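Local coordinates for protein putative antibiotic biosynthesis monooxygenase (Bordetella bronchiseptica, PDB 3GZ7) that is a putative antibiotic biosynthesis monooxygenase that forms a dimeric alpha-beta barrel and probably oxidises an unidentified small molecule, at residues T77-N80 with H81-F85; A89-Q92 with E93-K96; Q43-P46 with L47-A51; I63-P66 with Q67-T70. One frame throughout, in Å; residues are numbered along the deposited sequence. Where two conformers were deposited one is given.

In the fold
Contacts 1, 2 and 3 cluster on the helical side of the four-stranded antiparallel sheet, while contact 4 lies across the chain's centre, at a hairpin turn. Contacts 1 and 3 are partly buried; contacts 2 and 4 are nearer the surface. Contact 3, the end of helix 34-49 and the two residues after it, touches contacts 1 and 2: Asp-90 OD1 of contact 2 forms a salt bridge to Arg-50 NH2 at 3.0 Å, and Phe-85 of contact 1 packs on Phe-48. The chemistry differs by site: a capping box and pi-type turn in contact 1, regular helical bonds in contact 2, a proline kink in contact 3, and one turn-closing bond in contact 4.

Contact 1: residues T77-N80 with H81-F85; sequences TVDN and HMVDF
Asp-79 O is gripped by two backbone N-H groups, those of Val-83 and Asp-84. Val-83 N, one ordinary helical turn ahead, sits 3.0 Å from Asp-79 O and is tilted out of the carbonyl plane. Asp-84 N, five residues on, meets Asp-79 O at 3.0 Å and almost head-on to the carbonyl. Phe-85 N repeats the five-residue step with a 2.9 Å bond to Asn-80 O, and the two mark a pi-type turn in helix 78-85. Just before it the spacing is alpha-helical: Met-82 N donates to Val-78 O at 2.8 Å.

Asn-80 ND2 gives a hydrogen bond to Asp-84 OD2 at 3.0 Å; the acceptor lies in the amide plane, although amide and carboxylate planes differ by 40°. Asn-80 CG stands beside the backbone N (chi1 -77°), which brings OD1 back to the helix start, where Thr-77 N donates to it weakly. In return Thr-77 OG1 accepts from Asn-80 N at 2.9 Å. This exchange is a capping box with Thr-77 as N-cap, and the ND2 bond, helped by the weak one to OD1, probably restrains the rotation of the Asn-80 amide. The side chains of Val-78 and Met-82, a selenomethionine, lie side by side, Val-78 CG1 3.6 Å from Met-82 CG.

The His-81 side chain reaches from the helix to the sheet: its ND1 bonds to His-110 of strand 107-113, its ring stacks on Trp-75, and NE2 is hydrogen-bonded to a citrate probably from the crystallisation liquor. Phe-85 stacks on Phe-48 of helix 34-49, and Val-78 packs on Ile-63 of the second subunit.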
loop_
_atom_site.group_PDB
_atom_site.type_symbol
_atom_site.label_atom_id
_atom_site.label_comp_id
_atom_site.label_asym_id
_atom_site.label_seq_id
_atom_site.Cartn_x
_atom_site.Cartn_y
_atom_site.Cartn_z
ATOM N N THR A 77 8.997 5.022 -14.030
ATOM C CA THR A 77 8.380 6.334 -13.983
ATOM C C THR A 77 6.830 6.235 -13.962
ATOM O O THR A 77 6.264 5.219 -14.379
ATOM C CB THR A 77 8.753 7.189 -15.235
ATOM O OG1 THR A 77 8.030 6.719 -16.378
ATOM C CG2 THR A 77 10.263 7.159 -15.501
ATOM N N VAL A 78 6.174 7.300 -13.494
ATOM C CA VAL A 78 4.695 7.404 -13.529
ATOM C C VAL A 78 4.229 7.383 -14.976
ATOM O O VAL A 78 3.172 6.786 -15.261
ATOM C CB VAL A 78 4.103 8.670 -12.757
ATOM C CG1 VAL A 78 2.527 8.866 -12.989
ATOM C CG2 VAL A 78 4.432 8.617 -11.282
ATOM N N ASP A 79 4.978 8.013 -15.894
ATOM C CA ASP A 79 4.533 7.977 -17.323
ATOM C C ASP A 79 4.575 6.570 -17.906
ATOM O O ASP A 79 3.783 6.252 -18.791
ATOM C CB ASP A 79 5.331 8.868 -18.243
ATOM C CG ASP A 79 5.095 10.337 -18.012
ATOM O OD1 ASP A 79 4.040 10.783 -17.507
ATOM O OD2 ASP A 79 6.021 11.056 -18.374
ATOM N N ASN A 80 5.489 5.720 -17.444
ATOM C CA ASN A 80 5.500 4.319 -17.922
ATOM C C ASN A 80 4.151 3.684 -17.669
ATOM O O ASN A 80 3.653 2.905 -18.481
ATOM C CB ASN A 80 6.572 3.488 -17.228
ATOM C CG ASN A 80 7.974 3.748 -17.760
ATOM O OD1 ASN A 80 8.974 3.523 -17.037
ATOM N ND2 ASN A 80 8.067 4.189 -19.022
ATOM N N HIS A 81 3.539 4.045 -16.543
ATOM C CA HIS A 81 2.167 3.631 -16.271
ATOM C C HIS A 81 1.068 4.428 -16.980
ATOM O O HIS A 81 0.229 3.871 -17.687
ATOM C CB HIS A 81 1.906 3.657 -14.757
ATOM C CG HIS A 81 0.509 3.288 -14.408
ATOM N ND1 HIS A 81 -0.176 3.905 -13.402
ATOM C CD2 HIS A 81 -0.359 2.444 -14.997
ATOM C CE1 HIS A 81 -1.404 3.425 -13.351
ATOM N NE2 HIS A 81 -1.549 2.552 -14.324
HETATM N N MSE A 82 1.046 5.733 -16.755
HETATM C CA MSE A 82 -0.132 6.541 -17.072
HETATM C C MSE A 82 -0.240 6.911 -18.541
HETATM O O MSE A 82 -1.337 7.132 -19.043
HETATM C CB MSE A 82 -0.147 7.789 -16.194
HETATM C CG MSE A 82 -0.352 7.438 -14.665
HETATM SE SE MSE A 82 -2.161 6.895 -14.288
HETATM C CE MSE A 82 -2.962 8.603 -14.505
ATOM N N VAL A 83 0.901 6.942 -19.224
ATOM C CA VAL A 83 0.970 7.160 -20.652
ATOM C C VAL A 83 1.166 5.824 -21.353
ATOM O O VAL A 83 0.265 5.349 -22.069
ATOM C CB VAL A 83 2.105 8.228 -21.009
ATOM C CG1 VAL A 83 2.353 8.389 -22.523
ATOM C CG2 VAL A 83 1.791 9.593 -20.391
ATOM N N ASP A 84 2.319 5.180 -21.123
ATOM C CA ASP A 84 2.699 3.978 -21.913
ATOM C C ASP A 84 1.748 2.776 -21.704
ATOM O O ASP A 84 1.203 2.235 -22.681
ATOM C CB ASP A 84 4.202 3.586 -21.707
ATOM C CG ASP A 84 5.145 4.748 -21.979
ATOM O OD1 ASP A 84 4.815 5.530 -22.884
ATOM O OD2 ASP A 84 6.175 4.931 -21.272
ATOM N N PHE A 85 1.563 2.351 -20.462
ATOM C CA PHE A 85 0.729 1.181 -20.208
ATOM C C PHE A 85 -0.725 1.487 -20.566
ATOM O O PHE A 85 -1.399 0.704 -21.240
ATOM C CB PHE A 85 0.836 0.664 -18.761
ATOM C CG PHE A 85 -0.111 -0.479 -18.457
ATOM C CD1 PHE A 85 0.163 -1.756 -18.900
ATOM C CD2 PHE A 85 -1.291 -0.256 -17.776
ATOM C CE1 PHE A 85 -0.726 -2.797 -18.640
ATOM C CE2 PHE A 85 -2.189 -1.275 -17.540
ATOM C CZ PHE A 85 -1.906 -2.537 -17.959
#

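Contact 2: residues A89-Q92 with E93-K96; sequences ADFQ and EWRK
Four consecutive backbone hydrogen bonds, each spanning four residues, tie the turn from Ala-89 through Gln-92 to the next one and mark a regular alpha helix. Glu-93 N donates to Ala-89 O, Trp-94 N to Asp-90 O, Arg-95 N to Phe-91 O and Lys-96 N to Gln-92 O. The shortest, between Trp-94 N and Asp-90 O, measures 2.8 Å and is also the straightest, at 165°.

Apolar contact centres on the Phe-91 ring. With Phe-91 CG opposite the backbone N (chi1 178°), the ring swings toward the following turn: Phe-91 CE1 lies 4.0 Å from Trp-94 CD1 and 3.8 Å from Arg-95 CG. The Phe-91 and Trp-94 side chains meet at a slant. Phe-91 and Arg-95 instead run side by side in the same direction, so it is the aliphatic start of the arginine that touches the ring, with the guanidinium plane turned 59° from it.

In the ferredoxin-like alpha-beta fold of this family, helix 89-98 lies beside helix 34-49, and Trp-94 fills the seam by meeting Phe-48 edge-to-face. Polar ends find partners beyond the helix: Asp-90 pairs with Arg-50, just past the end of helix 34-49, whereas Trp-94 NE1 and Arg-95 NE both hydrogen-bond one oxygen of a citrate, probably taken from the crystallisation liquor.

Lys-96, exposed, lays its extended chain against the carbonyl one turn back, with Lys-96 CG 3.3 Å and Lys-96 CD 3.4 Å from Gln-92 O.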
loop_
_atom_site.group_PDB
_atom_site.type_symbol
_atom_site.label_atom_id
_atom_site.label_comp_id
_atom_site.label_asym_id
_atom_site.label_seq_id
_atom_site.Cartn_x
_atom_site.Cartn_y
_atom_site.Cartn_z
ATOM N N ALA A 89 -2.418 -1.890 -25.969
ATOM C CA ALA A 89 -3.443 -2.898 -26.152
ATOM C C ALA A 89 -3.459 -3.842 -24.964
ATOM O O ALA A 89 -4.479 -4.456 -24.709
ATOM C CB ALA A 89 -3.224 -3.671 -27.420
ATOM N N ASP A 90 -2.362 -3.955 -24.216
ATOM C CA ASP A 90 -2.378 -4.824 -23.002
ATOM C C ASP A 90 -3.255 -4.286 -21.902
ATOM O O ASP A 90 -3.832 -5.068 -21.145
ATOM C CB ASP A 90 -0.997 -5.130 -22.475
ATOM C CG ASP A 90 -0.248 -6.146 -23.361
ATOM O OD1 ASP A 90 -0.925 -6.863 -24.131
ATOM O OD2 ASP A 90 1.004 -6.227 -23.284
ATOM N N PHE A 91 -3.414 -2.974 -21.842
ATOM C CA PHE A 91 -4.413 -2.379 -20.922
ATOM C C PHE A 91 -5.836 -2.799 -21.282
ATOM O O PHE A 91 -6.641 -3.118 -20.419
ATOM C CB PHE A 91 -4.286 -0.837 -20.843
ATOM C CG PHE A 91 -5.336 -0.193 -19.955
ATOM C CD1 PHE A 91 -5.580 -0.683 -18.679
ATOM C CD2 PHE A 91 -6.078 0.879 -20.399
ATOM C CE1 PHE A 91 -6.565 -0.131 -17.880
ATOM C CE2 PHE A 91 -7.041 1.460 -19.577
ATOM C CZ PHE A 91 -7.273 0.950 -18.318
ATOM N N GLN A 92 -6.121 -2.823 -22.574
ATOM C CA GLN A 92 -7.407 -3.265 -23.080
ATOM C C GLN A 92 -7.645 -4.750 -22.751
ATOM O O GLN A 92 -8.775 -5.160 -22.473
ATOM C CB GLN A 92 -7.530 -3.003 -24.618
ATOM C CG GLN A 92 -7.037 -1.581 -25.092
ATOM C CD GLN A 92 -7.776 -0.449 -24.411
ATOM O OE1 GLN A 92 -8.984 -0.529 -24.242
ATOM N NE2 GLN A 92 -7.074 0.623 -24.057
ATOM N N GLU A 93 -6.578 -5.544 -22.757
ATOM C CA GLU A 93 -6.648 -6.971 -22.403
ATOM C C GLU A 93 -6.780 -7.206 -20.862
ATOM O O GLU A 93 -7.521 -8.082 -20.407
ATOM C CB GLU A 93 -5.414 -7.668 -22.956
ATOM C CG GLU A 93 -5.328 -9.135 -22.706
ATOM C CD GLU A 93 -6.416 -9.908 -23.407
ATOM O OE1 GLU A 93 -7.162 -9.323 -24.222
ATOM O OE2 GLU A 93 -6.523 -11.116 -23.123
ATOM N N TRP A 94 -6.068 -6.412 -20.074
ATOM C CA TRP A 94 -6.260 -6.389 -18.638
ATOM C C TRP A 94 -7.743 -6.139 -18.322
ATOM O O TRP A 94 -8.320 -6.842 -17.530
ATOM C CB TRP A 94 -5.338 -5.326 -17.985
ATOM C CG TRP A 94 -5.732 -4.922 -16.575
ATOM C CD1 TRP A 94 -6.406 -3.797 -16.215
ATOM C CD2 TRP A 94 -5.469 -5.635 -15.343
ATOM N NE1 TRP A 94 -6.592 -3.754 -14.867
ATOM C CE2 TRP A 94 -6.037 -4.873 -14.296
ATOM C CE3 TRP A 94 -4.825 -6.827 -15.030
ATOM C CZ2 TRP A 94 -5.968 -5.262 -12.944
ATOM C CZ3 TRP A 94 -4.771 -7.223 -13.691
ATOM C CH2 TRP A 94 -5.336 -6.424 -12.661
ATOM N N ARG A 95 -8.353 -5.139 -18.938
ATOM C CA ARG A 95 -9.745 -4.803 -18.647
ATOM C C ARG A 95 -10.716 -5.868 -19.113
ATOM O O ARG A 95 -11.686 -6.125 -18.430
ATOM C CB ARG A 95 -10.103 -3.423 -19.212
ATOM C CG ARG A 95 -9.609 -2.279 -18.311
ATOM C CD ARG A 95 -10.264 -2.486 -16.938
ATOM N NE ARG A 95 -10.408 -1.305 -16.103
ATOM C CZ ARG A 95 -11.345 -0.370 -16.229
ATOM N NH1 ARG A 95 -12.260 -0.420 -17.202
ATOM N NH2 ARG A 95 -11.342 0.648 -15.352
ATOM N N LYS A 96 -10.426 -6.518 -20.232
ATOM C CA LYS A 96 -11.164 -7.722 -20.635
ATOM C C LYS A 96 -11.049 -8.903 -19.664
ATOM O O LYS A 96 -12.009 -9.628 -19.461
ATOM C CB LYS A 96 -10.742 -8.157 -22.051
ATOM C CG LYS A 96 -11.275 -7.189 -23.129
ATOM C CD LYS A 96 -10.540 -7.300 -24.481
ATOM C CE LYS A 96 -10.958 -6.163 -25.417
ATOM N NZ LYS A 96 -10.523 -6.480 -26.794
#

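Contact 3: residues Q43-P46 with L47-A51; sequences QARP and LFMRA
Arg-50 CG is wedged between its backbone N and carbonyl carbon (chi1 86°), and from there the chain runs straight to NE, which carries its methylenes back past Pro-46 O. Arg-50 CG stands 3.4 Å from Pro-46 O and Arg-50 CD 3.5 Å from it, while the guanidinium goes on to Asp-90 of helix 89-98. At Leu-47 the backbone puts Leu-47 CB 3.1 Å from Ala-44 O, and chi1 (-66°) directs the branch so that Leu-47 CD1 comes 4.3 Å from Ala-44 CB.

The backbone here is the kinked last part of helix 34-49, in the helical layer that covers the antiparallel sheet. Pro-46 has no N-H to give to the turn before, and the bonding shifts around it: Leu-47 N makes a weak bond to Ala-44 O, three residues back, while Phe-48 N stays 3.7 Å from that same Ala-44 O. Regular steps return with Met-49 N to Arg-45 O at 3.1 Å and Arg-50 N to Pro-46 O at 3.1 Å. The Arg-45 and Met-49 side chains lie side by side, Arg-45 NH2 4.2 Å from Met-49 SE, a doubtful approach because this selenomethionine has a second conformer.

Phe-48 leads off to the sheet, packing on Leu-71 and Val-73 of strand 68-75. Arg-45 NE bonds to Val-57 O of strand 54-62. At the helix end, Ala-51 N donates to Phe-48 O.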
loop_
_atom_site.group_PDB
_atom_site.type_symbol
_atom_site.label_atom_id
_atom_site.label_comp_id
_atom_site.label_asym_id
_atom_site.label_seq_id
_atom_site.Cartn_x
_atom_site.Cartn_y
_atom_site.Cartn_z
ATOM N N GLN A 43 -3.529 -14.549 -14.228
ATOM C CA GLN A 43 -3.424 -14.697 -15.668
ATOM C C GLN A 43 -2.969 -13.453 -16.410
ATOM O O GLN A 43 -2.384 -13.537 -17.475
ATOM C CB GLN A 43 -4.798 -15.109 -16.187
ATOM C CG GLN A 43 -4.723 -15.557 -17.577
ATOM C CD GLN A 43 -6.044 -15.848 -18.169
ATOM O OE1 GLN A 43 -7.053 -16.090 -17.460
ATOM N NE2 GLN A 43 -6.074 -15.798 -19.506
ATOM N N ALA A 44 -3.269 -12.303 -15.845
ATOM C CA ALA A 44 -3.012 -11.015 -16.467
ATOM C C ALA A 44 -1.628 -10.486 -16.102
ATOM O O ALA A 44 -1.101 -9.619 -16.777
ATOM C CB ALA A 44 -4.105 -10.033 -16.052
ATOM N N ARG A 45 -1.044 -11.022 -15.029
ATOM C CA ARG A 45 0.253 -10.586 -14.506
ATOM C C ARG A 45 1.373 -10.379 -15.527
ATOM O O ARG A 45 2.044 -9.346 -15.440
ATOM C CB ARG A 45 0.738 -11.510 -13.369
ATOM C CG ARG A 45 0.445 -10.917 -12.004
ATOM C CD ARG A 45 1.071 -11.642 -10.843
ATOM N NE ARG A 45 2.449 -11.265 -10.559
ATOM C CZ ARG A 45 3.539 -11.978 -10.884
ATOM N NH1 ARG A 45 3.463 -13.121 -11.562
ATOM N NH2 ARG A 45 4.732 -11.531 -10.523
ATOM N N PRO A 46 1.587 -11.336 -16.470
ATOM C CA PRO A 46 2.515 -11.207 -17.620
ATOM C C PRO A 46 2.301 -10.010 -18.575
ATOM O O PRO A 46 3.267 -9.523 -19.171
ATOM C CB PRO A 46 2.313 -12.519 -18.381
ATOM C CG PRO A 46 1.838 -13.464 -17.362
ATOM C CD PRO A 46 0.946 -12.663 -16.463
ATOM N N LEU A 47 1.058 -9.557 -18.731
ATOM C CA LEU A 47 0.753 -8.277 -19.392
ATOM C C LEU A 47 1.487 -7.126 -18.781
ATOM O O LEU A 47 2.015 -6.260 -19.498
ATOM C CB LEU A 47 -0.766 -7.950 -19.343
ATOM C CG LEU A 47 -1.691 -8.884 -20.129
ATOM C CD1 LEU A 47 -3.219 -8.565 -19.978
ATOM C CD2 LEU A 47 -1.245 -8.908 -21.581
ATOM N N PHE A 48 1.460 -7.056 -17.455
ATOM C CA PHE A 48 2.181 -6.013 -16.736
ATOM C C PHE A 48 3.719 -6.187 -16.802
ATOM O O PHE A 48 4.426 -5.230 -17.063
ATOM C CB PHE A 48 1.758 -5.965 -15.258
ATOM C CG PHE A 48 0.445 -5.252 -14.998
ATOM C CD1 PHE A 48 0.407 -3.876 -14.824
ATOM C CD2 PHE A 48 -0.731 -5.960 -14.870
ATOM C CE1 PHE A 48 -0.776 -3.220 -14.562
ATOM C CE2 PHE A 48 -1.901 -5.297 -14.619
ATOM C CZ PHE A 48 -1.919 -3.928 -14.464
HETATM N N MSE A 49 4.214 -7.406 -16.546
HETATM C CA MSE A 49 5.674 -7.691 -16.504
HETATM C C MSE A 49 6.352 -7.319 -17.791
HETATM O O MSE A 49 7.461 -6.786 -17.793
HETATM C CB MSE A 49 5.973 -9.189 -16.229
HETATM C CG MSE A 49 5.509 -9.749 -14.860
HETATM SE SE MSE A 49 6.205 -8.810 -13.290
HETATM C CE MSE A 49 8.096 -9.406 -13.254
ATOM N N ARG A 50 5.694 -7.607 -18.894
ATOM C CA ARG A 50 6.184 -7.173 -20.210
ATOM C C ARG A 50 5.870 -5.687 -20.579
ATOM O O ARG A 50 6.307 -5.229 -21.633
ATOM C CB ARG A 50 5.692 -8.115 -21.315
ATOM C CG ARG A 50 4.351 -7.803 -21.856
ATOM C CD ARG A 50 3.814 -9.020 -22.566
ATOM N NE ARG A 50 2.534 -8.765 -23.219
ATOM C CZ ARG A 50 1.686 -9.725 -23.581
ATOM N NH1 ARG A 50 1.978 -10.995 -23.359
ATOM N NH2 ARG A 50 0.555 -9.421 -24.174
ATOM N N ALA A 51 5.155 -4.933 -19.738
ATOM C CA ALA A 51 4.926 -3.512 -20.011
ATOM C C ALA A 51 6.236 -2.750 -19.896
ATOM O O ALA A 51 7.105 -3.098 -19.092
ATOM C CB ALA A 51 3.900 -2.933 -19.067
#

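Contact 4: residues I63-P66 with Q67-T70; sequences IEAP and QRYT
Arg-68 and Ala-65 are the two ends of a type I beta turn that carries the chain into strand 68-75, as the hairpin connection from strand 54-62 in the antiparallel sheet of this dimeric alpha-beta barrel. The bond that closes it runs from Arg-68 N to Ala-65 O, at 2.7 Å and 160°, with the donor 37° above the carbonyl plane. Pro-66 and Gln-67 fill the two middle positions; the restricted phi of the proline (-61°) suits the first of them.

Followed outward, the Arg-68 side chain stays with Ala-65 for its first three carbons. Arg-68 CB lies 3.4 Å from Ala-65 O, beside the closing bond. Arg-68 CG is placed near the backbone N and opposite the carbonyl carbon, and comes 3.8 Å from Ala-65 CB. CD keeps to the same methyl, with Arg-68 CD 3.7 Å from Ala-65 CB. Beyond CD the chain bends, and NE and the guanidinium lead away; within this turn it is the aliphatic part of Arg-68 that packs on Ala-65.

The hairpin also faces the dimer partner: Glu-64 OE2 bonds to His-110 ND1 of the second subunit, and Thr-70 OG1 to Glu-111 of that subunit. Tyr-69 turns back to the helical side, where its OH bonds to Glu-38 of helix 34-49 and its ring meets Phe-37 edge-to-face. Pro-66 O lies obliquely to this ring, 3.8 Å from Tyr-69 CE1.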
loop_
_atom_site.group_PDB
_atom_site.type_symbol
_atom_site.label_atom_id
_atom_site.label_comp_id
_atom_site.label_asym_id
_atom_site.label_seq_id
_atom_site.Cartn_x
_atom_site.Cartn_y
_atom_site.Cartn_z
ATOM N N ILE A 63 -7.829 -7.697 5.084
ATOM C CA ILE A 63 -8.370 -8.581 6.127
ATOM C C ILE A 63 -9.742 -8.085 6.652
ATOM O O ILE A 63 -10.650 -8.871 6.823
ATOM C CB ILE A 63 -7.325 -8.790 7.258
ATOM C CG1 ILE A 63 -6.218 -9.702 6.705
ATOM C CG2 ILE A 63 -7.985 -9.442 8.521
ATOM C CD1 ILE A 63 -4.864 -9.638 7.438
ATOM N N GLU A 64 -9.893 -6.785 6.865
ATOM C CA GLU A 64 -11.127 -6.216 7.385
ATOM C C GLU A 64 -12.259 -6.127 6.331
ATOM O O GLU A 64 -13.429 -6.225 6.659
ATOM C CB GLU A 64 -10.871 -4.834 7.995
ATOM C CG GLU A 64 -9.978 -4.874 9.226
ATOM C CD GLU A 64 -8.481 -4.729 8.918
ATOM O OE1 GLU A 64 -8.051 -4.822 7.750
ATOM O OE2 GLU A 64 -7.726 -4.521 9.863
ATOM N N ALA A 65 -11.900 -5.979 5.073
ATOM C CA ALA A 65 -12.858 -5.820 3.991
ATOM C C ALA A 65 -12.414 -6.777 2.878
ATOM O O ALA A 65 -11.735 -6.378 1.929
ATOM C CB ALA A 65 -12.864 -4.370 3.522
ATOM N N PRO A 66 -12.773 -8.060 3.010
ATOM C CA PRO A 66 -12.299 -9.070 2.066
ATOM C C PRO A 66 -12.674 -8.918 0.582
ATOM O O PRO A 66 -12.004 -9.515 -0.267
ATOM C CB PRO A 66 -12.822 -10.400 2.665
ATOM C CG PRO A 66 -13.089 -10.093 4.076
ATOM C CD PRO A 66 -13.563 -8.670 4.096
ATOM N N GLN A 67 -13.671 -8.106 0.249
ATOM C CA GLN A 67 -13.874 -7.741 -1.145
ATOM C C GLN A 67 -12.864 -6.667 -1.625
ATOM O O GLN A 67 -12.883 -6.369 -2.789
ATOM C CB GLN A 67 -15.273 -7.233 -1.392
ATOM C CG GLN A 67 -16.396 -8.219 -1.210
ATOM C CD GLN A 67 -17.726 -7.500 -1.080
ATOM O OE1 GLN A 67 -18.010 -6.540 -1.808
ATOM N NE2 GLN A 67 -18.542 -7.951 -0.155
ATOM N N ARG A 68 -11.997 -6.102 -0.748
ATOM C CA ARG A 68 -11.060 -5.082 -1.166
ATOM C C ARG A 68 -9.644 -5.657 -1.272
ATOM O O ARG A 68 -9.191 -6.433 -0.394
ATOM C CB ARG A 68 -11.049 -3.875 -0.218
ATOM C CG ARG A 68 -12.368 -3.222 -0.032
ATOM C CD ARG A 68 -12.293 -1.916 0.783
ATOM N NE ARG A 68 -13.308 -1.004 0.263
ATOM C CZ ARG A 68 -13.162 -0.245 -0.837
ATOM N NH1 ARG A 68 -12.017 -0.201 -1.501
ATOM N NH2 ARG A 68 -14.167 0.508 -1.257
ATOM N N TYR A 69 -8.972 -5.224 -2.346
ATOM C CA TYR A 69 -7.665 -5.647 -2.736
ATOM C C TYR A 69 -6.850 -4.398 -3.115
ATOM O O TYR A 69 -7.417 -3.319 -3.398
ATOM C CB TYR A 69 -7.726 -6.574 -3.957
ATOM C CG TYR A 69 -8.355 -7.947 -3.754
ATOM C CD1 TYR A 69 -9.744 -8.139 -3.794
ATOM C CD2 TYR A 69 -7.552 -9.069 -3.590
ATOM C CE1 TYR A 69 -10.301 -9.419 -3.633
ATOM C CE2 TYR A 69 -8.086 -10.318 -3.429
ATOM C CZ TYR A 69 -9.452 -10.503 -3.465
ATOM O OH TYR A 69 -9.918 -11.789 -3.318
ATOM N N THR A 70 -5.520 -4.554 -3.104
ATOM C CA THR A 70 -4.596 -3.524 -3.524
ATOM C C THR A 70 -3.631 -4.159 -4.526
ATOM O O THR A 70 -2.877 -5.089 -4.175
ATOM C CB THR A 70 -3.769 -2.982 -2.368
ATOM O OG1 THR A 70 -4.619 -2.635 -1.288
ATOM C CG2 THR A 70 -2.942 -1.773 -2.766
#